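Side-chain contacts in peptide ABC transporter, peptide-binding protein (Thermus thermophilus, PDB 2D5W), which probably captures oligopeptides outside the membrane, as a family 5 solute-binding protein, and delivers them to an ABC transporter for uptake: residues Gly175-Pro178 and Asp179-Ala182; Pro233-Glu237 and Gly238-Lys242; Pro524-Arg527 and Lys528-Phe531. All coordinates share one frame; numbering follows the deposited sequence.

Contact 1: Gly175-Pro178 and Asp179-Ala182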
loop_
_atom_site.group_PDB
_atom_site.type_symbol
_atom_site.label_atom_id
_atom_site.label_comp_id
_atom_site.label_asym_id
_atom_site.label_seq_id
_atom_site.Cartn_x
_atom_site.Cartn_y
_atom_site.Cartn_z
ATOM N N GLY A 175 -31.358 6.789 6.245
ATOM C CA GLY A 175 -31.791 8.155 6.485
ATOM C C GLY A 175 -30.795 9.207 6.041
ATOM O O GLY A 175 -30.945 10.386 6.364
ATOM N N LEU A 176 -29.777 8.790 5.294
ATOM C CA LEU A 176 -28.752 9.713 4.820
ATOM C C LEU A 176 -28.603 9.681 3.302
ATOM O O LEU A 176 -28.597 8.611 2.693
ATOM C CB LEU A 176 -27.401 9.376 5.463
ATOM C CG LEU A 176 -27.321 9.359 6.993
ATOM C CD1 LEU A 176 -25.944 8.877 7.427
ATOM C CD2 LEU A 176 -27.601 10.748 7.546
ATOM N N ASP A 177 -28.492 10.860 2.699
ATOM C CA ASP A 177 -28.312 10.973 1.256
ATOM C C ASP A 177 -26.814 11.090 0.969
ATOM O O ASP A 177 -26.160 12.019 1.436
ATOM C CB ASP A 177 -29.051 12.207 0.724
ATOM C CG ASP A 177 -28.567 12.631 -0.650
ATOM O OD1 ASP A 177 -28.385 11.754 -1.519
ATOM O OD2 ASP A 177 -28.377 13.848 -0.861
ATOM N N PRO A 178 -26.254 10.140 0.202
ATOM C CA PRO A 178 -24.825 10.153 -0.132
ATOM C C PRO A 178 -24.314 11.483 -0.673
ATOM O O PRO A 178 -23.117 11.768 -0.615
ATOM C CB PRO A 178 -24.703 9.028 -1.155
ATOM C CG PRO A 178 -25.737 8.058 -0.691
ATOM C CD PRO A 178 -26.913 8.960 -0.384
ATOM N N ASP A 179 -25.217 12.299 -1.203
ATOM C CA ASP A 179 -24.826 13.590 -1.746
ATOM C C ASP A 179 -24.784 14.680 -0.678
ATOM O O ASP A 179 -23.712 15.158 -0.309
ATOM C CB ASP A 179 -25.783 13.998 -2.869
ATOM C CG ASP A 179 -25.718 13.057 -4.058
ATOM O OD1 ASP A 179 -26.487 13.261 -5.022
ATOM O OD2 ASP A 179 -24.895 12.117 -4.034
ATOM N N LYS A 180 -25.954 15.054 -0.171
ATOM C CA LYS A 180 -26.061 16.104 0.836
ATOM C C LYS A 180 -25.543 15.742 2.225
ATOM O O LYS A 180 -25.121 16.620 2.976
ATOM C CB LYS A 180 -27.518 16.561 0.953
ATOM C CG LYS A 180 -28.108 17.112 -0.336
ATOM C CD LYS A 180 -27.372 18.358 -0.798
ATOM C CE LYS A 180 -27.997 18.923 -2.062
ATOM N NZ LYS A 180 -27.287 20.141 -2.534
ATOM N N ASP A 181 -25.576 14.460 2.574
ATOM C CA ASP A 181 -25.128 14.028 3.896
ATOM C C ASP A 181 -23.830 13.224 3.850
ATOM O O ASP A 181 -23.613 12.343 4.679
ATOM C CB ASP A 181 -26.224 13.186 4.554
ATOM C CG ASP A 181 -27.561 13.903 4.603
ATOM O OD1 ASP A 181 -28.583 13.277 4.248
ATOM O OD2 ASP A 181 -27.591 15.087 5.003
ATOM N N ALA A 182 -22.967 13.540 2.890
ATOM C CA ALA A 182 -21.702 12.827 2.727
ATOM C C ALA A 182 -20.864 12.738 3.999
ATOM O O ALA A 182 -20.354 11.669 4.335
ATOM C CB ALA A 182 -20.884 13.468 1.611
#

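Contact 2: Pro233-Glu237 and Gly238-Lys242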
loop_
_atom_site.group_PDB
_atom_site.type_symbol
_atom_site.label_atom_id
_atom_site.label_comp_id
_atom_site.label_asym_id
_atom_site.label_seq_id
_atom_site.Cartn_x
_atom_site.Cartn_y
_atom_site.Cartn_z
ATOM N N PRO A 233 -6.523 -24.529 8.885
ATOM C CA PRO A 233 -6.351 -25.854 8.278
ATOM C C PRO A 233 -5.069 -26.265 7.563
ATOM O O PRO A 233 -4.813 -27.461 7.415
ATOM C CB PRO A 233 -7.552 -25.947 7.350
ATOM C CG PRO A 233 -7.628 -24.565 6.818
ATOM C CD PRO A 233 -7.433 -23.706 8.067
ATOM N N ILE A 234 -4.274 -25.309 7.095
ATOM C CA ILE A 234 -3.051 -25.675 6.392
ATOM C C ILE A 234 -1.946 -25.987 7.391
ATOM O O ILE A 234 -1.467 -25.105 8.105
ATOM C CB ILE A 234 -2.582 -24.551 5.448
ATOM C CG1 ILE A 234 -3.754 -24.066 4.587
ATOM C CG2 ILE A 234 -1.447 -25.058 4.564
ATOM C CD1 ILE A 234 -4.437 -25.155 3.783
ATOM N N LYS A 235 -1.557 -27.255 7.445
ATOM C CA LYS A 235 -0.514 -27.688 8.361
ATOM C C LYS A 235 0.814 -27.800 7.619
ATOM O O LYS A 235 0.890 -28.406 6.551
ATOM C CB LYS A 235 -0.883 -29.038 8.981
ATOM C CG LYS A 235 -2.295 -29.099 9.552
ATOM C CD LYS A 235 -2.527 -28.062 10.645
ATOM C CE LYS A 235 -3.948 -28.148 11.187
ATOM N NZ LYS A 235 -4.211 -27.152 12.264
ATOM N N PRO A 236 1.877 -27.200 8.173
ATOM C CA PRO A 236 3.204 -27.240 7.555
ATOM C C PRO A 236 3.802 -28.640 7.655
ATOM O O PRO A 236 3.400 -29.430 8.509
ATOM C CB PRO A 236 3.983 -26.210 8.365
ATOM C CG PRO A 236 3.395 -26.363 9.726
ATOM C CD PRO A 236 1.910 -26.448 9.441
ATOM N N GLU A 237 4.757 -28.938 6.783
ATOM C CA GLU A 237 5.391 -30.251 6.781
ATOM C C GLU A 237 6.026 -30.592 8.125
ATOM O O GLU A 237 6.832 -29.826 8.659
ATOM C CB GLU A 237 6.442 -30.322 5.672
ATOM C CG GLU A 237 7.241 -31.615 5.665
ATOM C CD GLU A 237 8.013 -31.819 4.379
ATOM O OE1 GLU A 237 9.002 -32.578 4.396
ATOM O OE2 GLU A 237 7.624 -31.231 3.348
ATOM N N GLY A 238 5.650 -31.746 8.669
ATOM C CA GLY A 238 6.184 -32.176 9.947
ATOM C C GLY A 238 5.267 -31.850 11.107
ATOM O O GLY A 238 5.474 -32.324 12.222
ATOM N N GLY A 239 4.246 -31.040 10.846
ATOM C CA GLY A 239 3.316 -30.673 11.899
ATOM C C GLY A 239 3.547 -29.259 12.396
ATOM O O GLY A 239 4.686 -28.803 12.495
ATOM N N GLU A 240 2.462 -28.566 12.722
ATOM C CA GLU A 240 2.542 -27.190 13.193
ATOM C C GLU A 240 3.356 -26.988 14.473
ATOM O O GLU A 240 3.856 -25.892 14.725
ATOM C CB GLU A 240 1.132 -26.614 13.386
ATOM C CG GLU A 240 0.275 -27.319 14.434
ATOM C CD GLU A 240 -0.291 -28.646 13.956
ATOM O OE1 GLU A 240 0.492 -29.593 13.740
ATOM O OE2 GLU A 240 -1.528 -28.741 13.794
ATOM N N SER A 241 3.505 -28.037 15.275
ATOM C CA SER A 241 4.256 -27.925 16.524
ATOM C C SER A 241 5.736 -27.593 16.308
ATOM O O SER A 241 6.402 -27.085 17.211
ATOM C CB SER A 241 4.137 -29.222 17.331
ATOM O OG SER A 241 4.739 -30.308 16.652
ATOM N N LYS A 242 6.242 -27.876 15.113
ATOM C CA LYS A 242 7.644 -27.615 14.795
ATOM C C LYS A 242 7.881 -26.190 14.310
ATOM O O LYS A 242 9.017 -25.801 14.048
ATOM C CB LYS A 242 8.126 -28.595 13.722
ATOM C CG LYS A 242 8.162 -30.047 14.171
ATOM C CD LYS A 242 8.616 -30.960 13.045
ATOM C CE LYS A 242 8.835 -32.383 13.542
ATOM N NZ LYS A 242 7.601 -32.961 14.136
#

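Contact 3: Pro524-Arg527 and Lys528-Phe531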
loop_
_atom_site.group_PDB
_atom_site.type_symbol
_atom_site.label_atom_id
_atom_site.label_comp_id
_atom_site.label_asym_id
_atom_site.label_seq_id
_atom_site.Cartn_x
_atom_site.Cartn_y
_atom_site.Cartn_z
ATOM N N PRO A 524 -0.480 -8.632 -23.782
ATOM C CA PRO A 524 0.593 -7.947 -23.054
ATOM C C PRO A 524 1.282 -6.792 -23.774
ATOM O O PRO A 524 1.541 -5.748 -23.170
ATOM C CB PRO A 524 1.563 -9.078 -22.723
ATOM C CG PRO A 524 0.657 -10.263 -22.585
ATOM C CD PRO A 524 -0.274 -10.093 -23.761
ATOM N N GLU A 525 1.583 -6.969 -25.057
ATOM C CA GLU A 525 2.271 -5.922 -25.804
ATOM C C GLU A 525 1.423 -4.680 -26.044
ATOM O O GLU A 525 1.902 -3.561 -25.852
ATOM C CB GLU A 525 2.786 -6.463 -27.140
ATOM C CG GLU A 525 3.647 -5.462 -27.896
ATOM C CD GLU A 525 4.765 -4.893 -27.038
ATOM O OE1 GLU A 525 5.621 -5.676 -26.573
ATOM O OE2 GLU A 525 4.786 -3.661 -26.823
ATOM N N ARG A 526 0.175 -4.857 -26.462
ATOM C CA ARG A 526 -0.682 -3.702 -26.696
ATOM C C ARG A 526 -0.924 -2.987 -25.372
ATOM O O ARG A 526 -0.950 -1.761 -25.316
ATOM C CB ARG A 526 -2.018 -4.120 -27.322
ATOM C CG ARG A 526 -2.982 -2.960 -27.587
ATOM C CD ARG A 526 -2.313 -1.852 -28.396
ATOM N NE ARG A 526 -3.223 -0.751 -28.705
ATOM C CZ ARG A 526 -2.840 0.406 -29.235
ATOM N NH1 ARG A 526 -3.733 1.353 -29.487
ATOM N NH2 ARG A 526 -1.559 0.619 -29.508
ATOM N N ARG A 527 -1.096 -3.762 -24.305
ATOM C CA ARG A 527 -1.315 -3.193 -22.981
ATOM C C ARG A 527 -0.119 -2.323 -22.597
ATOM O O ARG A 527 -0.281 -1.203 -22.107
ATOM C CB ARG A 527 -1.513 -4.311 -21.952
ATOM C CG ARG A 527 -1.736 -3.816 -20.534
ATOM C CD ARG A 527 -2.217 -4.940 -19.635
ATOM N NE ARG A 527 -1.222 -5.987 -19.422
ATOM C CZ ARG A 527 -1.387 -7.264 -19.754
ATOM N NH1 ARG A 527 -0.424 -8.138 -19.498
ATOM N NH2 ARG A 527 -2.496 -7.671 -20.362
ATOM N N LYS A 528 1.081 -2.838 -22.838
ATOM C CA LYS A 528 2.295 -2.093 -22.529
ATOM C C LYS A 528 2.362 -0.802 -23.353
ATOM O O LYS A 528 2.711 0.254 -22.829
ATOM C CB LYS A 528 3.531 -2.956 -22.805
ATOM C CG LYS A 528 4.856 -2.288 -22.448
ATOM C CD LYS A 528 6.050 -3.141 -22.863
ATOM C CE LYS A 528 6.043 -4.500 -22.182
ATOM N NZ LYS A 528 7.217 -5.322 -22.594
ATOM N N GLN A 529 2.022 -0.883 -24.637
ATOM C CA GLN A 529 2.057 0.300 -25.499
ATOM C C GLN A 529 1.175 1.413 -24.943
ATOM O O GLN A 529 1.572 2.576 -24.919
ATOM C CB GLN A 529 1.593 -0.048 -26.919
ATOM C CG GLN A 529 2.393 -1.149 -27.594
ATOM C CD GLN A 529 1.937 -1.415 -29.018
ATOM O OE1 GLN A 529 0.740 -1.409 -29.313
ATOM N NE2 GLN A 529 2.891 -1.667 -29.907
ATOM N N LEU A 530 -0.025 1.056 -24.499
ATOM C CA LEU A 530 -0.949 2.038 -23.948
ATOM C C LEU A 530 -0.419 2.626 -22.645
ATOM O O LEU A 530 -0.480 3.837 -22.437
ATOM C CB LEU A 530 -2.323 1.398 -23.735
ATOM C CG LEU A 530 -3.024 1.000 -25.040
ATOM C CD1 LEU A 530 -4.222 0.112 -24.745
ATOM C CD2 LEU A 530 -3.447 2.250 -25.791
ATOM N N PHE A 531 0.104 1.774 -21.768
ATOM C CA PHE A 531 0.655 2.256 -20.507
ATOM C C PHE A 531 1.886 3.133 -20.744
ATOM O O PHE A 531 2.148 4.062 -19.978
ATOM C CB PHE A 531 1.012 1.080 -19.597
ATOM C CG PHE A 531 -0.079 0.709 -18.631
ATOM C CD1 PHE A 531 -0.303 1.473 -17.487
ATOM C CD2 PHE A 531 -0.885 -0.402 -18.864
ATOM C CE1 PHE A 531 -1.314 1.133 -16.588
ATOM C CE2 PHE A 531 -1.900 -0.749 -17.969
ATOM C CZ PHE A 531 -2.112 0.021 -16.830
HETATM O O HOH W 1 5.438 -2.396 -29.030
#

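Contact 1: Gly175-Pro178 and Asp179-Ala182
An Asx motif built on Asp177 turns the chain between helix 159-173 and helix 182-194, and Asp177 and Asp181 grip each other across it in both directions. Asp177 N donates to Asp181 OD1 at 2.9 Å along an almost perfectly straight path (N-H...O angle 178°), meeting the lone pair of OD1 that points away from its partner oxygen. In return, Asp181 N donates to Asp177 O at 2.8 Å, closing the five-residue backbone turn. The Asp177 carboxylate reaches forward meanwhile: with CG opposite the backbone N (chi1 162°) it swings over the peptide groups that follow. There OD2 accepts Lys180 N at 2.8 Å, the donor standing well above the carboxylate plane, and OD1 takes a weak, longer bond from Asp179 N at 3.2 Å. One short side chain therefore ties down two successive N-H groups, which suits aspartate to the head of the motif. Proline suits the next position, because the pattern needs no N-H from Pro178 and its ring holds phi near -50°. The aliphatic start of Lys180 runs close by, CG lying 3.3 Å from Asp177 OD2, while its amino group leads off toward the surface. Asp179 OD1 comes within 4.3 Å of Asp177 OD1, so the backbone N-H donors probably help to ease the repulsion between the two acids. On the inner side, Leu176 CB meets Asp181 CB at 4.1 Å, and both Leu176 and Pro178 rest on Leu185 of the next helix. Asp181 stands just before that helix, yet its carboxylate makes no capping bond and is turned back to Asp177 instead. The whole is characteristic of an Asx motif leading into the type I turn Asp179-Ala182 at a helix start.

Contact 2: Pro233-Glu237 and Gly238-Lys242
Lys235 and Glu240, the residues just before and just after a type II beta turn from Pro236 to Gly239, cross obliquely at its open end. The lysine is bent at its second torsion, and the methylene CD, 3.4 Å from Glu240 OE2, is as near as the charged end. Lys235 NZ stands 3.5 Å from Glu240 OE2, a weak salt bridge; the amino group also donates to Phe232 O. Glu240 has CG lodged between its backbone N and carbonyl carbon (chi1 62°), which with a second bend carries the carboxylate back to the lysine chain. Beside this pair the Pro236 ring packs on the Glu240 backbone, CG lying 3.7 Å from Glu240 CA, and it also touches Arg228 of strand 223-228. Gly239 N closes the turn by donating to Pro236 O at 3.0 Å. Gly238 takes the third corner with a positive phi of 97°, where a CB would strike the carbonyl of Glu237; Gly239 likewise has a positive phi that suits a residue without a CB. Glu237 extends the other way, to a salt bridge with Lys592. Past the turn, Lys242 runs its chain out extended and bends at the last torsion, and its NZ donates to Gly238 O at 2.9 Å.

Contact 3: Pro524-Arg527 and Lys528-Phe531
Arg526, Gln529 and Leu530 meet along the first turns of helix 524-541, where side chains three and four residues apart share a flank. Arg526 leaves the helix with CG opposite its backbone N (chi1 179°), then bends at the second torsion (53°) so that the chain runs along the axis toward Gln529. Its NH2 donates to Gln529 OE1 at 3.1 Å; the oxygen lies in the guanidinium plane, whereas the donor sits above the amide's own plane, the two flat groups being turned 79° apart. Leu530 CD2 lies over one face of the same guanidinium, 3.8 Å from NH1. The other end of the glutamine amide is held through water: Gln529 NE2 donates to a molecule that in turn gives a 2.6 Å bond to Glu525 OE2. Both ends of the amide are thus engaged, which fixes its rotation, and glutamine suits the place because it offers a donor and an acceptor at once. Around the helix, Phe531 and Leu530 pack on Ala518 of helix 509-518. Proline fits the first turn, where Pro524 needs no N-H, and its O accepts Lys528 N at 3.0 Å. Arg527 runs beside Phe531, its CG 3.9 Å from Phe531 CD2 at the ring edge; beyond, the chain bends at its third torsion and the guanidinium lays one face over Pro524 CA, and its NH2 donates to Glu521 O.

Overall arrangement
From the N terminus the three contacts come in series, none nested within or crossing another; contacts 1 and 2 close short turns, and contact 3 spans the first turns of a helix. Contact 1 lies in the connection from helix 159-173 to helix 182-194. Contact 2 follows in the loop between strands 223-228 and 246-251, antiparallel neighbours in a five-stranded mixed sheet. Contact 3 comes much later, at the beginning of helix 524-541, which packs on helix 509-518 and leads to the long strand 544-557. The sites do not touch: contacts 1 and 2 have centres about 50 Å apart, and contact 3 is about 40 Å from contact 1 and 43 Å from contact 2, centre to centre.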